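Long-range contacts in histone-lysine n-methyltransferase, H3 lysine-4 specific (Saccharomyces cerevisiae, PDB 2J8A), which methylates a lysine of histone H3 as the Set1 subunit of COMPASS, the part solved here being its N-terminal RRM-fold domain: residues T16-I21 against P47-L52; S71-H76 against F88-N93. All coordinates share one frame; numbering follows the deposited sequence.

Contact 1 of 2, residues T16-I21 against P47-L52; sequences TNIQDI and PLHVYL
The imidazole of H49 reaches across to the backbone of T16 through one weak hydrogen bond: H49 NE2 donates to T16 O over 3.0 Å, bent to 128° at the hydrogen, with T16 O set obliquely to the ring. Histidine suits the place, carrying an N-H at the end of a flat group. T16 also brings its hydroxyl to the same ring, OG1 lying 3.3 Å from H49 CD2.

Van der Waals packing follows at I18, whose CG2 methyl lies in the angle between two aromatic side chains, 3.9 Å from H49 CD2 and equally far from Y51 OH. That hydroxyl stands over one face of the H49 ring, toward its rim.

The third contact is polar. With CG beside its backbone N (chi1 -68°), D20 brings OD1 to 3.5 Å from Y51 CE1, in the ring plane, its carboxylate nearly perpendicular to that ring (86°). Were H49 replaced by alanine, T16 O would probably lose this donor and the I18 methyl one of the two groups it packs on.

A single bent bond is consistent with the lead into helix 20-28 resting on strand 47-54 more by packing than by directional bonding.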
loop_
_atom_site.group_PDB
_atom_site.type_symbol
_atom_site.label_atom_id
_atom_site.label_comp_id
_atom_site.label_asym_id
_atom_site.label_seq_id
_atom_site.Cartn_x
_atom_site.Cartn_y
_atom_site.Cartn_z
ATOM N N THR A 16 7.499 -7.948 5.935
ATOM C CA THR A 16 7.561 -7.025 7.061
ATOM C C THR A 16 6.318 -7.129 7.902
ATOM O O THR A 16 5.281 -7.770 7.622
ATOM C CB THR A 16 7.647 -5.520 6.752
ATOM O OG1 THR A 16 6.900 -5.284 5.564
ATOM C CG2 THR A 16 9.166 -4.814 6.822
ATOM N N ASN A 17 6.496 -6.393 8.969
ATOM C CA ASN A 17 5.648 -6.352 10.103
ATOM C C ASN A 17 5.840 -4.906 10.434
ATOM O O ASN A 17 6.037 -4.527 11.599
ATOM C CB ASN A 17 6.358 -7.161 11.174
ATOM C CG ASN A 17 7.689 -6.587 11.452
ATOM O OD1 ASN A 17 8.237 -6.768 12.507
ATOM N ND2 ASN A 17 8.237 -5.866 10.466
ATOM N N ILE A 18 5.968 -4.117 9.382
ATOM C CA ILE A 18 6.001 -2.665 9.530
ATOM C C ILE A 18 4.610 -2.369 10.045
ATOM O O ILE A 18 3.694 -3.126 9.726
ATOM C CB ILE A 18 6.234 -2.045 8.207
ATOM C CG1 ILE A 18 6.424 -0.584 8.372
ATOM C CG2 ILE A 18 4.967 -2.133 7.376
ATOM C CD1 ILE A 18 7.315 -0.130 7.269
ATOM N N GLN A 19 4.416 -1.393 10.913
ATOM C CA GLN A 19 3.005 -1.198 11.269
ATOM C C GLN A 19 2.391 0.115 10.915
ATOM O O GLN A 19 3.069 1.097 10.547
ATOM C CB GLN A 19 2.450 -1.821 12.604
ATOM C CG GLN A 19 3.510 -2.336 13.659
ATOM C CD GLN A 19 4.376 -1.137 14.203
ATOM O OE1 GLN A 19 4.412 -0.883 15.459
ATOM N NE2 GLN A 19 5.066 -0.365 13.223
ATOM N N ASP A 20 1.076 0.072 10.921
ATOM C CA ASP A 20 0.368 1.062 10.244
ATOM C C ASP A 20 0.976 2.385 10.525
ATOM O O ASP A 20 1.622 2.946 9.651
ATOM C CB ASP A 20 -1.058 0.925 10.610
ATOM C CG ASP A 20 -1.631 -0.345 10.051
ATOM O OD1 ASP A 20 -0.966 -0.863 9.074
ATOM O OD2 ASP A 20 -2.716 -0.817 10.496
ATOM N N ILE A 21 0.772 2.866 11.732
ATOM C CA ILE A 21 1.454 3.978 12.271
ATOM C C ILE A 21 2.794 4.439 11.542
ATOM O O ILE A 21 2.869 5.440 10.847
ATOM C CB ILE A 21 1.676 3.720 13.798
ATOM C CG1 ILE A 21 0.331 3.208 14.597
ATOM C CG2 ILE A 21 2.185 5.091 14.356
ATOM C CD1 ILE A 21 -0.792 1.726 14.174
ATOM N N PRO A 47 -1.982 -8.981 7.008
ATOM C CA PRO A 47 -1.836 -7.699 6.447
ATOM C C PRO A 47 -1.279 -7.865 5.012
ATOM O O PRO A 47 -0.397 -8.747 4.782
ATOM C CB PRO A 47 -0.669 -7.155 7.255
ATOM C CG PRO A 47 0.061 -8.249 7.592
ATOM C CD PRO A 47 -1.099 -9.040 8.154
ATOM N N LEU A 48 -1.816 -7.035 4.093
ATOM C CA LEU A 48 -1.405 -6.998 2.732
ATOM C C LEU A 48 -0.421 -5.985 2.575
ATOM O O LEU A 48 0.328 -6.136 1.660
ATOM C CB LEU A 48 -2.532 -6.550 1.831
ATOM C CG LEU A 48 -3.703 -7.535 1.833
ATOM C CD1 LEU A 48 -5.126 -6.970 1.462
ATOM C CD2 LEU A 48 -3.304 -8.414 0.744
ATOM N N HIS A 49 -0.395 -4.930 3.415
ATOM C CA HIS A 49 0.666 -3.877 3.302
ATOM C C HIS A 49 0.338 -3.098 2.040
ATOM O O HIS A 49 1.202 -2.894 1.115
ATOM C CB HIS A 49 2.054 -4.491 3.202
ATOM C CG HIS A 49 2.464 -5.105 4.487
ATOM N ND1 HIS A 49 1.596 -5.855 5.255
ATOM C CD2 HIS A 49 3.617 -5.055 5.191
ATOM C CE1 HIS A 49 2.176 -6.222 6.383
ATOM N NE2 HIS A 49 3.413 -5.751 6.367
ATOM N N VAL A 50 -0.912 -2.665 2.080
ATOM C CA VAL A 50 -1.582 -1.937 1.100
ATOM C C VAL A 50 -2.612 -1.068 1.880
ATOM O O VAL A 50 -3.625 -1.595 2.595
ATOM C CB VAL A 50 -2.420 -2.892 0.208
ATOM C CG1 VAL A 50 -3.517 -2.121 -0.556
ATOM C CG2 VAL A 50 -1.594 -3.655 -0.745
ATOM N N TYR A 51 -2.410 0.259 1.699
ATOM C CA TYR A 51 -3.141 1.355 2.458
ATOM C C TYR A 51 -3.739 2.364 1.522
ATOM O O TYR A 51 -3.064 2.701 0.522
ATOM C CB TYR A 51 -2.089 2.110 3.112
ATOM C CG TYR A 51 -1.110 1.214 3.720
ATOM C CD1 TYR A 51 -1.376 0.693 5.027
ATOM C CD2 TYR A 51 0.078 0.824 3.058
ATOM C CE1 TYR A 51 -0.476 -0.109 5.672
ATOM C CE2 TYR A 51 0.976 -0.058 3.730
ATOM C CZ TYR A 51 0.673 -0.452 5.017
ATOM O OH TYR A 51 1.454 -1.273 5.800
ATOM N N LEU A 52 -4.951 2.778 1.814
ATOM C CA LEU A 52 -5.584 3.892 1.219
ATOM C C LEU A 52 -5.377 5.067 2.160
ATOM O O LEU A 52 -5.985 5.127 3.302
ATOM C CB LEU A 52 -7.101 3.734 1.307
ATOM C CG LEU A 52 -8.012 4.263 0.157
ATOM C CD1 LEU A 52 -9.435 4.662 0.572
ATOM C CD2 LEU A 52 -7.310 5.245 -0.767
#

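Contact 2 of 2, residues S71-H76 against F88-N93; sequences SAVRKH and FEVILN
V73, on the last turn of helix 65-75, lays its two methyls on the near side of strand 86-92, one after the other along it, against V90 and then I91 and L92. One branch, CG1, comes to 3.6 Å from V90 O. The other, CG2, lies beside the backbone N of its own residue, anti to the carbonyl carbon, and reaches farther along the strand, to 3.8 Å from I91 C. There it also meets the side chain of L92, with V73 CG2 and L92 CG 3.9 Å apart. A valine suits this place: it is short enough to let the helix come close, and its branching at CB gives it a methyl for each of two neighbouring strand positions.

V90 answers from the strand. Its CB points at the helix, and the closest approach of the two backbones is here, with V73 CA and V90 CA 5.1 Å apart. The CG1 methyl of V90, turned anti to its own N (chi1 -168°), lies against the helix backbone at 3.8 Å from A72 O and faces V73 CG2 at 4.3 Å. The small methyl of A72 adds a looser apolar touch to V90 CG1; a side chain of one methyl suits a position whose backbone O already lies against V90. I91 points its side chain away from the helix, as alternation along a strand requires, and takes part through its backbone.

The helix and strand axes run 7.0 Å apart at their closest, with their directions 138° from each other. L92 also rests on A69 and F70, one turn earlier in helix 65-75, while A72 packs on Y55. The end of the helix therefore rests on strand 86-92, which is itself packed beside strand 4-9 through V90 and I5.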
loop_
_atom_site.group_PDB
_atom_site.type_symbol
_atom_site.label_atom_id
_atom_site.label_comp_id
_atom_site.label_asym_id
_atom_site.label_seq_id
_atom_site.Cartn_x
_atom_site.Cartn_y
_atom_site.Cartn_z
ATOM N N SER A 71 2.194 14.744 -4.572
ATOM C CA SER A 71 3.635 14.891 -4.317
ATOM C C SER A 71 3.949 13.531 -3.739
ATOM O O SER A 71 4.944 12.881 -4.163
ATOM C CB SER A 71 3.971 16.059 -3.362
ATOM O OG SER A 71 2.867 16.143 -2.497
ATOM N N ALA A 72 3.062 13.093 -2.846
ATOM C CA ALA A 72 3.192 11.759 -2.304
ATOM C C ALA A 72 3.542 10.816 -3.419
ATOM O O ALA A 72 4.488 10.072 -3.325
ATOM C CB ALA A 72 1.953 11.335 -1.654
ATOM N N VAL A 73 2.847 10.903 -4.549
ATOM C CA VAL A 73 3.108 9.881 -5.578
ATOM C C VAL A 73 4.431 10.185 -6.122
ATOM O O VAL A 73 5.007 9.430 -6.886
ATOM C CB VAL A 73 2.105 10.020 -6.683
ATOM C CG1 VAL A 73 2.520 9.242 -7.966
ATOM C CG2 VAL A 73 0.787 9.608 -6.145
ATOM N N ARG A 74 4.907 11.368 -5.828
ATOM C CA ARG A 74 5.846 11.826 -6.771
ATOM C C ARG A 74 7.245 12.089 -6.319
ATOM O O ARG A 74 8.235 11.773 -7.081
ATOM C CB ARG A 74 5.327 13.016 -7.449
ATOM C CG ARG A 74 6.065 13.101 -8.696
ATOM C CD ARG A 74 5.600 11.966 -9.506
ATOM N NE ARG A 74 5.531 12.416 -10.866
ATOM C CZ ARG A 74 5.265 11.639 -11.896
ATOM N NH1 ARG A 74 5.074 10.305 -11.735
ATOM N NH2 ARG A 74 5.208 12.207 -13.102
ATOM N N LYS A 75 7.297 12.637 -5.079
ATOM C CA LYS A 75 8.528 12.920 -4.358
ATOM C C LYS A 75 9.387 11.695 -4.673
ATOM O O LYS A 75 10.499 11.810 -5.174
ATOM C CB LYS A 75 8.238 13.154 -2.861
ATOM C CG LYS A 75 9.098 14.353 -2.066
ATOM C CD LYS A 75 8.774 16.008 -2.253
ATOM C CE LYS A 75 9.193 16.636 -3.695
ATOM N NZ LYS A 75 10.594 17.287 -3.921
ATOM N N HIS A 76 8.872 10.486 -4.614
ATOM C CA HIS A 76 9.928 9.555 -4.532
ATOM C C HIS A 76 10.717 8.899 -5.654
ATOM O O HIS A 76 11.705 8.287 -5.342
ATOM C CB HIS A 76 9.876 8.814 -3.203
ATOM C CG HIS A 76 10.321 9.678 -2.026
ATOM N ND1 HIS A 76 11.630 10.126 -1.860
ATOM C CD2 HIS A 76 9.626 10.167 -0.960
ATOM C CE1 HIS A 76 11.716 10.835 -0.741
ATOM N NE2 HIS A 76 10.517 10.875 -0.177
ATOM N N PHE A 88 7.836 0.853 -0.947
ATOM C CA PHE A 88 6.412 0.816 -1.363
ATOM C C PHE A 88 6.176 1.487 -2.694
ATOM O O PHE A 88 7.092 2.091 -3.201
ATOM C CB PHE A 88 5.545 1.466 -0.351
ATOM C CG PHE A 88 5.363 0.648 0.791
ATOM C CD1 PHE A 88 4.185 -0.091 0.954
ATOM C CD2 PHE A 88 6.363 0.516 1.686
ATOM C CE1 PHE A 88 3.959 -0.902 2.088
ATOM C CE2 PHE A 88 6.187 -0.255 2.787
ATOM C CZ PHE A 88 4.984 -0.978 3.014
ATOM N N GLU A 89 4.996 1.358 -3.278
ATOM C CA GLU A 89 4.703 2.121 -4.431
ATOM C C GLU A 89 3.580 2.952 -3.982
ATOM O O GLU A 89 2.899 2.663 -2.951
ATOM C CB GLU A 89 4.256 1.252 -5.550
ATOM C CG GLU A 89 5.196 0.134 -5.966
ATOM C CD GLU A 89 6.405 0.578 -6.705
ATOM O OE1 GLU A 89 6.765 1.742 -6.584
ATOM O OE2 GLU A 89 7.067 -0.244 -7.424
ATOM N N VAL A 90 3.347 4.017 -4.697
ATOM C CA VAL A 90 2.383 4.973 -4.204
ATOM C C VAL A 90 1.789 5.507 -5.444
ATOM O O VAL A 90 2.520 5.972 -6.362
ATOM C CB VAL A 90 3.090 6.266 -3.686
ATOM C CG1 VAL A 90 2.161 7.060 -2.971
ATOM C CG2 VAL A 90 4.197 5.998 -2.768
ATOM N N ILE A 91 0.496 5.497 -5.509
ATOM C CA ILE A 91 -0.103 5.964 -6.760
ATOM C C ILE A 91 -1.474 6.607 -6.470
ATOM O O ILE A 91 -2.025 6.395 -5.306
ATOM C CB ILE A 91 -0.336 4.810 -7.727
ATOM C CG1 ILE A 91 -1.258 3.754 -7.084
ATOM C CG2 ILE A 91 0.895 4.324 -8.348
ATOM C CD1 ILE A 91 -1.387 2.577 -7.931
ATOM N N LEU A 92 -2.042 7.338 -7.437
ATOM C CA LEU A 92 -3.366 7.941 -7.074
ATOM C C LEU A 92 -4.460 6.901 -7.136
ATOM O O LEU A 92 -4.480 6.019 -8.084
ATOM C CB LEU A 92 -3.774 9.094 -8.040
ATOM C CG LEU A 92 -2.651 10.095 -7.982
ATOM C CD1 LEU A 92 -2.452 10.886 -9.344
ATOM C CD2 LEU A 92 -2.986 10.934 -6.826
ATOM N N ASN A 93 -5.367 6.991 -6.202
ATOM C CA ASN A 93 -6.337 5.972 -6.130
ATOM C C ASN A 93 -7.275 6.404 -7.157
ATOM O O ASN A 93 -8.369 6.773 -6.857
ATOM C CB ASN A 93 -7.079 6.003 -4.814
ATOM C CG ASN A 93 -8.160 4.998 -4.811
ATOM O OD1 ASN A 93 -8.145 4.004 -5.561
ATOM N ND2 ASN A 93 -9.084 5.186 -3.984
#

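Overall arrangement
The two contacts lie in one RRM fold, their centres about 16 Å apart, and follow each other in series along the chain: contact 1 is complete before contact 2 begins. Each joins a helix, or the approach to one, to the same antiparallel sheet. Contact 1 brings the entry of helix 20-28 to strand 47-54, and contact 2 brings the end of helix 65-75 to strand 86-92. Strand 4-9 runs between those two strands, yet the contacts still meet, Y51 CE2 lying 3.5 Å from F88 CE1. Together they help fasten the two helices of the beta-alpha-beta-beta-alpha-beta pattern to the sheet, while helix 97-119 is an addition after it.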